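Local coordinates for protein 5'-methylthioadenosine nucleosidase / s-adenosylhomocysteine nucleosidase (Brucella melitensis bv. 1, PDB 4PR3) that is a nucleosidase of the phosphorylase superfamily and binds adenine in a pocket formed partly by the ends of its sheet strands, at residues G88-A93 with R188-G193; G150-G155 with V166-Y171; E99-S104 with D142-S147. All blocks are in the same frame, centred on the assembly; numbering follows the deposited sequence.

Interaction 1. Residues G88-A93 with R188-G193; sequences GSAGSA and RGISDG. With ADE (adenine), chain C.
Arg188 and Ala90 lose the most surface to each other's segments, and both lie on one face of a pair of parallel strands. The arginine chain bends at chi2 (-70°), which folds it over 88-93: its CB lies 3.9 Å from Ala90 CB, and its guanidinium carries one face beneath the backbone of Gly88, whose N sits 3.6 Å above the plane of the group. From there Arg188 NH1 donates to Ser89 O at 2.8 Å, tilted from that carbonyl's plane, while NH2 is held by Ser86 OG. Ala90 is bound through its main chain. Its O receives Ser191 N at 2.9 Å, and its N makes a weak, bent hydrogen bond to Gly189 O. Further on, Ser92 N donates to Asp192 O at 2.9 Å, and Ser92 CB packs 3.6 Å from Ile190 CD1; the hydroxyl of Ser92 turns to Asp164 O instead. These strands, 83-91 and 184-192, are neighbours in the central sheet, and their C-terminal ends form part of the adenine pocket. Asp192 OD2 accepts from adenine N6 at 2.9 Å in an almost straight bond (178°), while Asp192 OD1 lies 2.9 Å from N7. A carboxylate so placed would favour a base that offers an amino group, and the bond from Ser92 N to Asp192 O is consistent with a steadied backbone beneath it.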
ATOM      1  N   GLY A  88       1.635  11.844  12.937  1.00  9.43           N
ATOM      2  CA  GLY A  88       2.738  12.430  12.200  1.00 11.56           C
ATOM      3  C   GLY A  88       2.358  13.818  11.731  1.00 12.33           C
ATOM      4  O   GLY A  88       1.507  14.470  12.333  1.00 13.24           O
ATOM      5  N   SER A  89       2.986  14.286  10.660  1.00 14.38           N
ATOM      6  CA  SER A  89       2.643  15.600  10.137  1.00 11.34           C
ATOM      7  C   SER A  89       1.724  15.493   8.927  1.00  9.92           C
ATOM      8  O   SER A  89       1.454  14.398   8.430  1.00 12.16           O
ATOM      9  CB  SER A  89       3.911  16.372   9.765  1.00 11.98           C
ATOM     10  OG  SER A  89       4.635  15.695   8.754  1.00 14.41           O
ATOM     11  N   ALA A  90       1.260  16.643   8.450  1.00 10.17           N
ATOM     12  CA  ALA A  90       0.408  16.714   7.272  1.00 10.06           C
ATOM     13  C   ALA A  90       0.494  18.110   6.669  1.00 10.47           C
ATOM     14  O   ALA A  90       0.821  19.066   7.366  1.00 12.98           O
ATOM     15  CB  ALA A  90      -1.030  16.386   7.646  1.00 10.08           C
ATOM     16  N   GLY A  91       0.212  18.227   5.376  1.00 10.02           N
ATOM     17  CA  GLY A  91       0.094  19.530   4.751  1.00 11.78           C
ATOM     18  C   GLY A  91      -1.346  19.997   4.653  1.00 11.41           C
ATOM     19  O   GLY A  91      -2.265  19.178   4.607  1.00 11.19           O
ATOM     20  N   SER A  92      -1.553  21.311   4.640  1.00 10.02           N
ATOM     21  CA  SER A  92      -2.859  21.871   4.312  1.00 11.69           C
ATOM     22  C   SER A  92      -2.743  23.275   3.736  1.00 14.91           C
ATOM     23  O   SER A  92      -1.952  24.085   4.223  1.00 13.90           O
ATOM     24  CB  SER A  92      -3.747  21.912   5.557  1.00 10.06           C
ATOM     25  OG  SER A  92      -5.066  22.297   5.221  1.00 10.02           O
ATOM     26  N   ALA A  93      -3.540  23.574   2.714  1.00 12.03           N
ATOM     27  CA  ALA A  93      -3.738  24.960   2.307  1.00 13.72           C
ATOM     28  C   ALA A  93      -5.001  25.547   2.944  1.00 11.86           C
ATOM     29  O   ALA A  93      -5.226  26.753   2.900  1.00 12.76           O
ATOM     30  CB  ALA A  93      -3.817  25.058   0.796  1.00 14.56           C
ATOM     31  N   ARG A 188      -2.753  14.472  13.366  1.00  9.29           N
ATOM     32  CA  ARG A 188      -1.890  15.147  12.398  1.00  9.75           C
ATOM     33  C   ARG A 188      -1.644  16.613  12.741  1.00 13.92           C
ATOM     34  O   ARG A 188      -2.589  17.385  12.905  1.00 15.25           O
ATOM     35  CB  ARG A 188      -2.502  15.058  11.000  1.00  8.79           C
ATOM     36  CG  ARG A 188      -2.519  13.663  10.418  1.00  9.26           C
ATOM     37  CD  ARG A 188      -1.117  13.213  10.073  1.00  8.67           C
ATOM     38  NE  ARG A 188      -1.009  11.761  10.041  1.00  9.37           N
ATOM     39  CZ  ARG A 188       0.095  11.108   9.701  1.00 10.20           C
ATOM     40  NH1 ARG A 188       1.181  11.784   9.354  1.00 11.98           N
ATOM     41  NH2 ARG A 188       0.110   9.783   9.704  1.00  9.06           N
ATOM     42  N   GLY A 189      -0.373  16.992  12.863  1.00 14.36           N
ATOM     43  CA  GLY A 189      -0.012  18.396  12.951  1.00 14.70           C
ATOM     44  C   GLY A 189       0.267  18.958  11.568  1.00 15.07           C
ATOM     45  O   GLY A 189       0.786  18.253  10.708  1.00 12.01           O
ATOM     46  N   ILE A 190      -0.027  20.238  11.358  1.00 18.74           N
ATOM     47  CA  ILE A 190       0.150  20.827  10.034  1.00 16.56           C
ATOM     48  C   ILE A 190       1.528  21.460   9.910  1.00 18.16           C
ATOM     49  O   ILE A 190       1.819  22.475  10.540  1.00 17.02           O
ATOM     50  CB  ILE A 190      -0.949  21.859   9.718  1.00 20.30           C
ATOM     51  CG1 ILE A 190      -2.271  21.142   9.471  1.00 17.02           C
ATOM     52  CG2 ILE A 190      -0.601  22.655   8.474  1.00 16.83           C
ATOM     53  CD1 ILE A 190      -2.192  20.187   8.306  1.00 17.86           C
ATOM     54  N   SER A 191       2.373  20.833   9.099  1.00 19.47           N
ATOM     55  CA  SER A 191       3.765  21.240   8.954  1.00 19.53           C
ATOM     56  C   SER A 191       4.030  22.175   7.773  1.00 21.78           C
ATOM     57  O   SER A 191       5.118  22.744   7.672  1.00 29.21           O
ATOM     58  CB  SER A 191       4.661  20.003   8.844  1.00 18.23           C
ATOM     59  OG  SER A 191       4.241  19.165   7.780  1.00 14.91           O
ATOM     60  N   ASP A 192       3.036  22.354   6.907  1.00 15.18           N
ATOM     61  CA  ASP A 192       3.251  23.042   5.636  1.00 16.82           C
ATOM     62  C   ASP A 192       1.970  23.188   4.826  1.00 18.38           C
ATOM     63  O   ASP A 192       0.913  22.698   5.217  1.00 19.19           O
ATOM     64  CB  ASP A 192       4.298  22.303   4.795  1.00 15.90           C
ATOM     65  CG  ASP A 192       3.939  20.846   4.569  1.00 17.98           C
ATOM     66  OD1 ASP A 192       4.222  20.020   5.463  1.00 14.04           O
ATOM     67  OD2 ASP A 192       3.375  20.528   3.498  1.00 16.70           O
ATOM     68  N   GLY A 193       2.086  23.845   3.677  1.00 21.65           N
ATOM     69  CA  GLY A 193       0.959  24.086   2.799  1.00 21.78           C
ATOM     70  C   GLY A 193       0.558  25.544   2.701  1.00 29.39           C
ATOM     71  O   GLY A 193      -0.179  25.924   1.790  1.00 32.55           O
TER
HETATM   72  N9  ADE C 501       3.053  15.307   5.105  1.00  8.73           N
HETATM   73  C8  ADE C 501       3.421  16.563   5.499  1.00  9.47           C
HETATM   74  N7  ADE C 501       3.253  17.477   4.573  1.00 10.13           N
HETATM   75  C5  ADE C 501       2.740  16.771   3.497  1.00  8.71           C
HETATM   76  C6  ADE C 501       2.348  17.165   2.203  1.00  9.33           C
HETATM   77  N6  ADE C 501       2.419  18.425   1.762  1.00 11.19           N
HETATM   78  N1  ADE C 501       1.880  16.211   1.373  1.00  8.96           N
HETATM   79  C2  ADE C 501       1.810  14.949   1.813  1.00  8.49           C
HETATM   80  N3  ADE C 501       2.150  14.459   3.004  1.00  8.22           N
HETATM   81  C4  ADE C 501       2.613  15.432   3.807  1.00  8.75           C

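Interaction 2. Residues G150-G155 with V166-Y171; sequences GNIVSG and VDMETY. With ADE (adenine), chain C.
Asp167 OD2, one residue beyond the Val166 that packs on Val153, is gripped by three donors. Thr170 N meets the syn lone pair of OD2 at 2.8 Å in an almost straight bond (176°). Glu169 N (3.0 Å from OD2) and Thr170 OG1 (2.7 Å from it) come in from opposite sides of the carboxylate plane. The carboxylate is thus fixed in its rotation, and its other oxygen, OD1, is taken by Thr148 OG1. The bond from Glu169 N makes an Asx turn that leads strand 165-167 into helix 170-180, with Glu169 at the N-cap position. Before the turn, 166-168 runs roughly against 150-153, and the two segments meet mainly through side-chain carbons and the selenium, next to the bound adenine. Selenomethionine Met168 lays its SE 3.6 Å from Ile152 CG1, the two chains crossing at a slant; a bend at chi3 (59°) then carries CE to 3.4 Å from Gly150 O. Met168 CG also touches adenine N3. At the other end Val153 CB lies 3.8 Å from Val166 CG2, these side chains crossing at about a right angle. With Val166 CG1 anti to the carbonyl carbon (chi1 -62°), CG2 falls between the backbone N and that carbon and also reaches adenine N1 and C6. The base is read by main-chain atoms of Val153: its N donates to adenine N1 at 3.0 Å, and its O accepts from adenine N6 at 2.8 Å. Gly150 and Ile152 form backbone hydrogen bonds to the second subunit, where Ile116 packs on Ile152 and Met111 on Met168.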
ATOM      1  N   GLY A 150       0.680   8.834  -2.360  1.00  7.86           N
ATOM      2  CA  GLY A 150       2.120   8.679  -2.434  1.00  6.37           C
ATOM      3  C   GLY A 150       2.851   9.958  -2.798  1.00  8.55           C
ATOM      4  O   GLY A 150       4.082  10.008  -2.782  1.00  7.81           O
ATOM      5  N   ASN A 151       2.100  10.999  -3.136  1.00  7.96           N
ATOM      6  CA  ASN A 151       2.711  12.271  -3.504  1.00  7.09           C
ATOM      7  C   ASN A 151       2.666  13.292  -2.378  1.00  7.15           C
ATOM      8  O   ASN A 151       1.695  13.368  -1.625  1.00  5.48           O
ATOM      9  CB  ASN A 151       2.053  12.851  -4.759  1.00  6.45           C
ATOM     10  CG  ASN A 151       0.596  13.211  -4.540  1.00  7.39           C
ATOM     11  OD1 ASN A 151      -0.086  12.602  -3.718  1.00  8.91           O
ATOM     12  ND2 ASN A 151       0.112  14.202  -5.278  1.00  6.77           N
ATOM     13  N   ILE A 152       3.739  14.062  -2.255  1.00  9.09           N
ATOM     14  CA  ILE A 152       3.732  15.238  -1.402  1.00  9.18           C
ATOM     15  C   ILE A 152       2.992  16.346  -2.138  1.00 10.18           C
ATOM     16  O   ILE A 152       3.359  16.722  -3.251  1.00 11.25           O
ATOM     17  CB  ILE A 152       5.154  15.704  -1.070  1.00  9.74           C
ATOM     18  CG1 ILE A 152       5.812  14.725  -0.098  1.00  9.47           C
ATOM     19  CG2 ILE A 152       5.131  17.108  -0.489  1.00  8.62           C
ATOM     20  CD1 ILE A 152       7.215  15.102   0.287  1.00 12.58           C
ATOM     21  N   VAL A 153       1.941  16.857  -1.516  1.00 10.47           N
ATOM     22  CA  VAL A 153       1.107  17.862  -2.156  1.00 13.98           C
ATOM     23  C   VAL A 153       1.639  19.264  -1.881  1.00 16.71           C
ATOM     24  O   VAL A 153       1.875  19.636  -0.727  1.00 15.14           O
ATOM     25  CB  VAL A 153      -0.351  17.757  -1.679  1.00 11.34           C
ATOM     26  CG1 VAL A 153      -1.222  18.731  -2.436  1.00 10.22           C
ATOM     27  CG2 VAL A 153      -0.855  16.331  -1.858  1.00  8.29           C
ATOM     28  N   SER A 154       1.839  20.035  -2.945  1.00 16.48           N
ATOM     29  CA  SER A 154       2.332  21.400  -2.807  1.00 20.77           C
ATOM     30  C   SER A 154       1.733  22.332  -3.854  1.00 20.23           C
ATOM     31  O   SER A 154       1.214  21.883  -4.879  1.00 18.21           O
ATOM     32  CB  SER A 154       3.859  21.431  -2.882  1.00 17.00           C
ATOM     33  OG  SER A 154       4.348  22.742  -2.664  1.00 24.46           O
ATOM     34  N   GLY A 155       1.805  23.631  -3.581  1.00 24.22           N
ATOM     35  CA  GLY A 155       1.317  24.643  -4.502  1.00 28.56           C
ATOM     36  C   GLY A 155      -0.133  24.439  -4.885  1.00 26.21           C
ATOM     37  O   GLY A 155      -0.996  24.284  -4.026  1.00 32.63           O
ATOM     38  N   VAL A 166      -3.573  16.624   3.952  1.00  8.31           N
ATOM     39  CA  VAL A 166      -3.010  15.518   3.182  1.00  8.60           C
ATOM     40  C   VAL A 166      -1.852  14.822   3.903  1.00  8.17           C
ATOM     41  O   VAL A 166      -1.034  15.469   4.558  1.00  7.34           O
ATOM     42  CB  VAL A 166      -2.526  15.989   1.782  1.00  8.27           C
ATOM     43  CG1 VAL A 166      -3.686  16.530   0.966  1.00  8.03           C
ATOM     44  CG2 VAL A 166      -1.435  17.039   1.913  1.00  7.63           C
ATOM     45  N   ASP A 167      -1.793  13.498   3.785  1.00  7.64           N
ATOM     46  CA  ASP A 167      -0.649  12.741   4.282  1.00  8.14           C
ATOM     47  C   ASP A 167      -0.311  11.587   3.343  1.00 10.81           C
ATOM     48  O   ASP A 167      -0.979  11.378   2.330  1.00 11.30           O
ATOM     49  CB  ASP A 167      -0.902  12.215   5.697  1.00  8.09           C
ATOM     50  CG  ASP A 167      -1.626  10.880   5.707  1.00  9.96           C
ATOM     51  OD1 ASP A 167      -2.584  10.712   4.916  1.00  7.61           O
ATOM     52  OD2 ASP A 167      -1.232   9.998   6.505  1.00  8.17           O
HETATM   53  N   MSE A 168       0.766  10.876   3.650  1.00 10.47           N
HETATM   54  CA  MSE A 168       1.183   9.733   2.842  1.00 10.74           C
HETATM   55  C   MSE A 168       0.923   8.324   3.386  1.00 11.20           C
HETATM   56  O   MSE A 168       1.295   7.342   2.749  1.00 12.55           O
HETATM   57  CB  MSE A 168       2.632   9.920   2.425  1.00 11.30           C
HETATM   58  CG  MSE A 168       2.816  11.239   1.713  1.00 10.66           C
HETATM   59 SE   MSE A 168       4.661  11.692   1.448  1.00 29.40          SE
HETATM   60  CE  MSE A 168       5.179  10.121   0.408  1.00  9.92           C
ATOM     61  N   GLU A 169       0.300   8.226   4.555  1.00 11.23           N
ATOM     62  CA  GLU A 169       0.282   6.972   5.317  1.00 10.62           C
ATOM     63  C   GLU A 169      -1.096   6.461   5.735  1.00 10.28           C
ATOM     64  O   GLU A 169      -1.451   5.319   5.458  1.00 12.36           O
ATOM     65  CB  GLU A 169       1.210   7.040   6.534  1.00 13.58           C
ATOM     66  CG  GLU A 169       2.684   6.879   6.196  1.00 12.88           C
ATOM     67  CD  GLU A 169       3.328   8.180   5.759  1.00 15.61           C
ATOM     68  OE1 GLU A 169       3.029   9.229   6.378  1.00 15.26           O
ATOM     69  OE2 GLU A 169       4.128   8.153   4.799  1.00 14.42           O
ATOM     70  N   THR A 170      -1.831   7.302   6.455  1.00 12.24           N
ATOM     71  CA  THR A 170      -2.987   6.897   7.256  1.00 10.04           C
ATOM     72  C   THR A 170      -3.975   5.919   6.613  1.00  8.73           C
ATOM     73  O   THR A 170      -4.349   4.935   7.246  1.00 10.03           O
ATOM     74  CB  THR A 170      -3.756   8.138   7.742  1.00  8.18           C
ATOM     75  OG1 THR A 170      -2.858   8.998   8.452  1.00  8.54           O
ATOM     76  CG2 THR A 170      -4.908   7.745   8.655  1.00  9.82           C
ATOM     77  N   TYR A 171      -4.391   6.164   5.374  1.00  8.47           N
ATOM     78  CA  TYR A 171      -5.337   5.254   4.725  1.00  7.67           C
ATOM     79  C   TYR A 171      -4.773   3.837   4.610  1.00  8.69           C
ATOM     80  O   TYR A 171      -5.505   2.856   4.714  1.00  8.44           O
ATOM     81  CB  TYR A 171      -5.765   5.764   3.345  1.00  6.67           C
ATOM     82  CG  TYR A 171      -6.685   4.810   2.616  1.00  8.15           C
ATOM     83  CD1 TYR A 171      -8.065   4.887   2.774  1.00  7.11           C
ATOM     84  CD2 TYR A 171      -6.175   3.826   1.775  1.00  6.47           C
ATOM     85  CE1 TYR A 171      -8.906   4.009   2.117  1.00  7.03           C
ATOM     86  CE2 TYR A 171      -7.006   2.948   1.120  1.00  6.57           C
ATOM     87  CZ  TYR A 171      -8.370   3.042   1.292  1.00  6.54           C
ATOM     88  OH  TYR A 171      -9.194   2.162   0.632  1.00  7.38           O
TER
HETATM   89  N9  ADE C 501       3.053  15.307   5.105  1.00  8.73           N
HETATM   90  C8  ADE C 501       3.421  16.563   5.499  1.00  9.47           C
HETATM   91  N7  ADE C 501       3.253  17.477   4.573  1.00 10.13           N
HETATM   92  C5  ADE C 501       2.740  16.771   3.497  1.00  8.71           C
HETATM   93  C6  ADE C 501       2.348  17.165   2.203  1.00  9.33           C
HETATM   94  N6  ADE C 501       2.419  18.425   1.762  1.00 11.19           N
HETATM   95  N1  ADE C 501       1.880  16.211   1.373  1.00  8.96           N
HETATM   96  C2  ADE C 501       1.810  14.949   1.813  1.00  8.49           C
HETATM   97  N3  ADE C 501       2.150  14.459   3.004  1.00  8.22           N
HETATM   98  C4  ADE C 501       2.613  15.432   3.807  1.00  8.75           C

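Interaction 3. Residues E99-S104 with D142-S147; sequences EVYQVS and DTASLS. With PO4 (phosphate ion), chain D.
Gln102 leans on Asp142 and Thr143 along most of its length. CB lies near Asp142 O, and CG, set between the backbone N and the carbonyl carbon (chi1 64°), comes 3.2 Å from that same Asp142 O. From here the chain runs extended beside the Thr143 side chain, both pointing the same way, and CD passes Thr143 CG2. At the tip NE2 lies 3.7 Å from Thr143 CG2, but its hydrogen bonds go to the carbonyls of Val138 and Ile141. The main chain of the residue is bonded as well: Gln102 N donates to Asp142 O at 2.7 Å, and Gln102 O accepts from Ala144 N at 3.0 Å. Strands 100-108 and 142-148 are thereby parallel neighbours in the mixed sheet, their local axes turned 61° from each other; the other edge of 100-103 pairs antiparallel with strand 184-192. On the sheet face away from Gln102, Tyr101 lies alongside Asp142, with CD2 3.4 Å from Asp142 CB, and its ring also meets Ala144 CB. Farther along, Val103 CG1 packs 3.6 Å from Leu146 CB, and Met165 of strand 165-167 covers Tyr101, Ala144 and Leu146 in turn. At the start of the pair, a partly solvent-exposed end, two like-charged carboxylates come close, Glu99 OE1 3.0 Å from Asp142 OD1, their planes nearly perpendicular (82°). A water lies between Val100 O and Asp142 N, accepting from the latter and probably donating to the former. At the far end Ser147 OG donates at 3.0 Å to O2 of a phosphate ion, probably from the crystallisation liquor; Ser107 OG is also hydrogen-bonded to it.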
ATOM      1  N   GLU A  99      -0.880  23.509  13.754  1.00 23.16           N
ATOM      2  CA  GLU A  99      -1.924  23.084  14.676  1.00 21.11           C
ATOM      3  C   GLU A  99      -2.167  21.583  14.535  1.00 15.79           C
ATOM      4  O   GLU A  99      -1.947  21.011  13.469  1.00 15.86           O
ATOM      5  CB  GLU A  99      -3.220  23.868  14.452  1.00 17.60           C
ATOM      6  CG  GLU A  99      -4.060  23.995  15.716  1.00 26.35           C
ATOM      7  CD  GLU A  99      -5.548  24.115  15.438  1.00 32.27           C
ATOM      8  OE1 GLU A  99      -6.333  23.408  16.110  1.00 31.65           O
ATOM      9  OE2 GLU A  99      -5.936  24.917  14.561  1.00 28.75           O
ATOM     10  N   VAL A 100      -2.613  20.953  15.616  1.00 16.46           N
ATOM     11  CA  VAL A 100      -2.830  19.508  15.634  1.00 16.09           C
ATOM     12  C   VAL A 100      -4.310  19.141  15.482  1.00 13.03           C
ATOM     13  O   VAL A 100      -5.182  19.767  16.084  1.00 12.73           O
ATOM     14  CB  VAL A 100      -2.246  18.876  16.921  1.00 17.50           C
ATOM     15  CG1 VAL A 100      -2.636  19.697  18.144  1.00 23.26           C
ATOM     16  CG2 VAL A 100      -2.693  17.431  17.070  1.00 15.98           C
ATOM     17  N   TYR A 101      -4.585  18.130  14.663  1.00 12.63           N
ATOM     18  CA  TYR A 101      -5.953  17.713  14.381  1.00 10.38           C
ATOM     19  C   TYR A 101      -6.093  16.201  14.503  1.00 10.10           C
ATOM     20  O   TYR A 101      -5.173  15.458  14.168  1.00 10.15           O
ATOM     21  CB  TYR A 101      -6.350  18.135  12.963  1.00 11.33           C
ATOM     22  CG  TYR A 101      -6.385  19.632  12.742  1.00 15.70           C
ATOM     23  CD1 TYR A 101      -5.214  20.359  12.554  1.00 15.00           C
ATOM     24  CD2 TYR A 101      -7.591  20.316  12.709  1.00 16.80           C
ATOM     25  CE1 TYR A 101      -5.247  21.723  12.352  1.00 17.46           C
ATOM     26  CE2 TYR A 101      -7.633  21.680  12.509  1.00 17.24           C
ATOM     27  CZ  TYR A 101      -6.460  22.377  12.331  1.00 17.10           C
ATOM     28  OH  TYR A 101      -6.501  23.734  12.129  1.00 17.22           O
ATOM     29  N   GLN A 102      -7.249  15.745  14.974  1.00  9.82           N
ATOM     30  CA  GLN A 102      -7.559  14.321  14.952  1.00  6.94           C
ATOM     31  C   GLN A 102      -8.324  14.014  13.674  1.00  6.21           C
ATOM     32  O   GLN A 102      -9.106  14.834  13.201  1.00  6.71           O
ATOM     33  CB  GLN A 102      -8.362  13.902  16.183  1.00  7.03           C
ATOM     34  CG  GLN A 102      -9.737  14.528  16.287  1.00  7.79           C
ATOM     35  CD  GLN A 102     -10.465  14.120  17.552  1.00  8.95           C
ATOM     36  OE1 GLN A 102     -10.488  12.945  17.918  1.00  9.34           O
ATOM     37  NE2 GLN A 102     -11.057  15.094  18.235  1.00  8.20           N
ATOM     38  N   VAL A 103      -8.081  12.839  13.106  1.00  7.14           N
ATOM     39  CA  VAL A 103      -8.631  12.505  11.800  1.00  5.85           C
ATOM     40  C   VAL A 103     -10.046  11.967  11.927  1.00  6.80           C
ATOM     41  O   VAL A 103     -10.271  10.909  12.517  1.00  5.63           O
ATOM     42  CB  VAL A 103      -7.767  11.444  11.094  1.00  5.93           C
ATOM     43  CG1 VAL A 103      -8.257  11.224   9.675  1.00  6.22           C
ATOM     44  CG2 VAL A 103      -6.310  11.865  11.104  1.00  4.94           C
ATOM     45  N   SER A 104     -10.995  12.707  11.362  1.00  7.58           N
ATOM     46  CA  SER A 104     -12.401  12.326  11.392  1.00  6.74           C
ATOM     47  C   SER A 104     -12.716  11.303  10.307  1.00  7.34           C
ATOM     48  O   SER A 104     -13.522  10.396  10.505  1.00  7.49           O
ATOM     49  CB  SER A 104     -13.290  13.562  11.236  1.00  8.21           C
ATOM     50  OG  SER A 104     -13.032  14.239  10.017  1.00  7.21           O
ATOM     51  N   ASP A 142      -9.263  19.437  17.648  1.00  9.92           N
ATOM     52  CA  ASP A 142      -9.939  19.730  16.393  1.00 10.84           C
ATOM     53  C   ASP A 142     -10.031  18.483  15.521  1.00 10.46           C
ATOM     54  O   ASP A 142      -9.176  17.601  15.593  1.00  9.26           O
ATOM     55  CB  ASP A 142      -9.182  20.815  15.633  1.00 17.58           C
ATOM     56  CG  ASP A 142      -9.554  22.214  16.076  1.00 25.00           C
ATOM     57  OD1 ASP A 142      -9.061  22.661  17.134  1.00 24.00           O
ATOM     58  OD2 ASP A 142     -10.328  22.871  15.347  1.00 27.55           O
ATOM     59  N   THR A 143     -11.071  18.414  14.698  1.00 10.74           N
ATOM     60  CA  THR A 143     -11.235  17.316  13.757  1.00  8.51           C
ATOM     61  C   THR A 143     -10.984  17.811  12.342  1.00  9.92           C
ATOM     62  O   THR A 143     -11.247  18.972  12.031  1.00 10.08           O
ATOM     63  CB  THR A 143     -12.648  16.714  13.819  1.00  7.40           C
ATOM     64  OG1 THR A 143     -13.619  17.751  13.628  1.00 13.24           O
ATOM     65  CG2 THR A 143     -12.887  16.051  15.156  1.00  7.07           C
ATOM     66  N   ALA A 144     -10.459  16.930  11.494  1.00  7.43           N
ATOM     67  CA  ALA A 144     -10.233  17.256  10.093  1.00  6.07           C
ATOM     68  C   ALA A 144     -10.321  16.008   9.225  1.00  6.55           C
ATOM     69  O   ALA A 144      -9.965  14.914   9.656  1.00  6.05           O
ATOM     70  CB  ALA A 144      -8.880  17.923   9.917  1.00  9.99           C
ATOM     71  N   SER A 145     -10.804  16.182   8.000  1.00  7.03           N
ATOM     72  CA  SER A 145     -10.816  15.105   7.021  1.00  6.61           C
ATOM     73  C   SER A 145      -9.425  14.979   6.404  1.00  7.74           C
ATOM     74  O   SER A 145      -8.710  15.972   6.256  1.00  7.08           O
ATOM     75  CB  SER A 145     -11.854  15.387   5.939  1.00  6.66           C
ATOM     76  OG  SER A 145     -11.639  16.662   5.357  1.00 10.32           O
ATOM     77  N   LEU A 146      -9.041  13.760   6.049  1.00  5.82           N
ATOM     78  CA  LEU A 146      -7.683  13.507   5.585  1.00  6.97           C
ATOM     79  C   LEU A 146      -7.648  12.783   4.245  1.00  7.33           C
ATOM     80  O   LEU A 146      -8.518  11.967   3.941  1.00  7.20           O
ATOM     81  CB  LEU A 146      -6.909  12.709   6.638  1.00  7.40           C
ATOM     82  CG  LEU A 146      -5.446  12.354   6.366  1.00  6.45           C
ATOM     83  CD1 LEU A 146      -4.608  13.604   6.149  1.00  7.66           C
ATOM     84  CD2 LEU A 146      -4.890  11.536   7.513  1.00  6.82           C
ATOM     85  N   SER A 147      -6.637  13.106   3.446  1.00  7.76           N
ATOM     86  CA  SER A 147      -6.387  12.425   2.182  1.00  8.53           C
ATOM     87  C   SER A 147      -5.004  11.776   2.214  1.00  7.12           C
ATOM     88  O   SER A 147      -4.026  12.405   2.618  1.00  7.46           O
ATOM     89  CB  SER A 147      -6.476  13.418   1.023  1.00  9.05           C
ATOM     90  OG  SER A 147      -6.248  12.783  -0.220  1.00  9.09           O
TER
HETATM   91  P   PO4 D 502      -9.653  13.643  -1.911  1.00 41.26           P
HETATM   92  O1  PO4 D 502      -9.652  12.143  -2.102  1.00 29.44           O
HETATM   93  O2  PO4 D 502      -8.230  14.139  -1.973  1.00 25.45           O
HETATM   94  O3  PO4 D 502     -10.461  14.300  -3.007  1.00 32.10           O
HETATM   95  O4  PO4 D 502     -10.247  13.979  -0.560  1.00 27.57           O
HETATM   96  O   HOH W   1      -6.597  20.927  18.169  1.00 11.76           O

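Overall arrangement
Interactions 1 and 2, with centres about 9 Å apart, line the adenine pocket together: they contribute eleven of its twelve residues, five from the first and six from the second, and Tyr158 completes it. They are joined directly where Gly91 O lies 2.9 Å from Val166 N, a probable hydrogen bond, and more loosely by a long, weak ion pair from Arg188 to Asp167. Interaction 3 lies farther from the adenine, the side chain of its Leu146 being about 8 Å away; its centre is about 10 Å from that of interaction 1 and 14 Å from that of interaction 2. Arg188 N approaches Tyr101 O at 2.7 Å, and Asp167 N approaches Ser147 O at 2.7 Å, both probable hydrogen bonds, so one continuous sheet connects all three contacts.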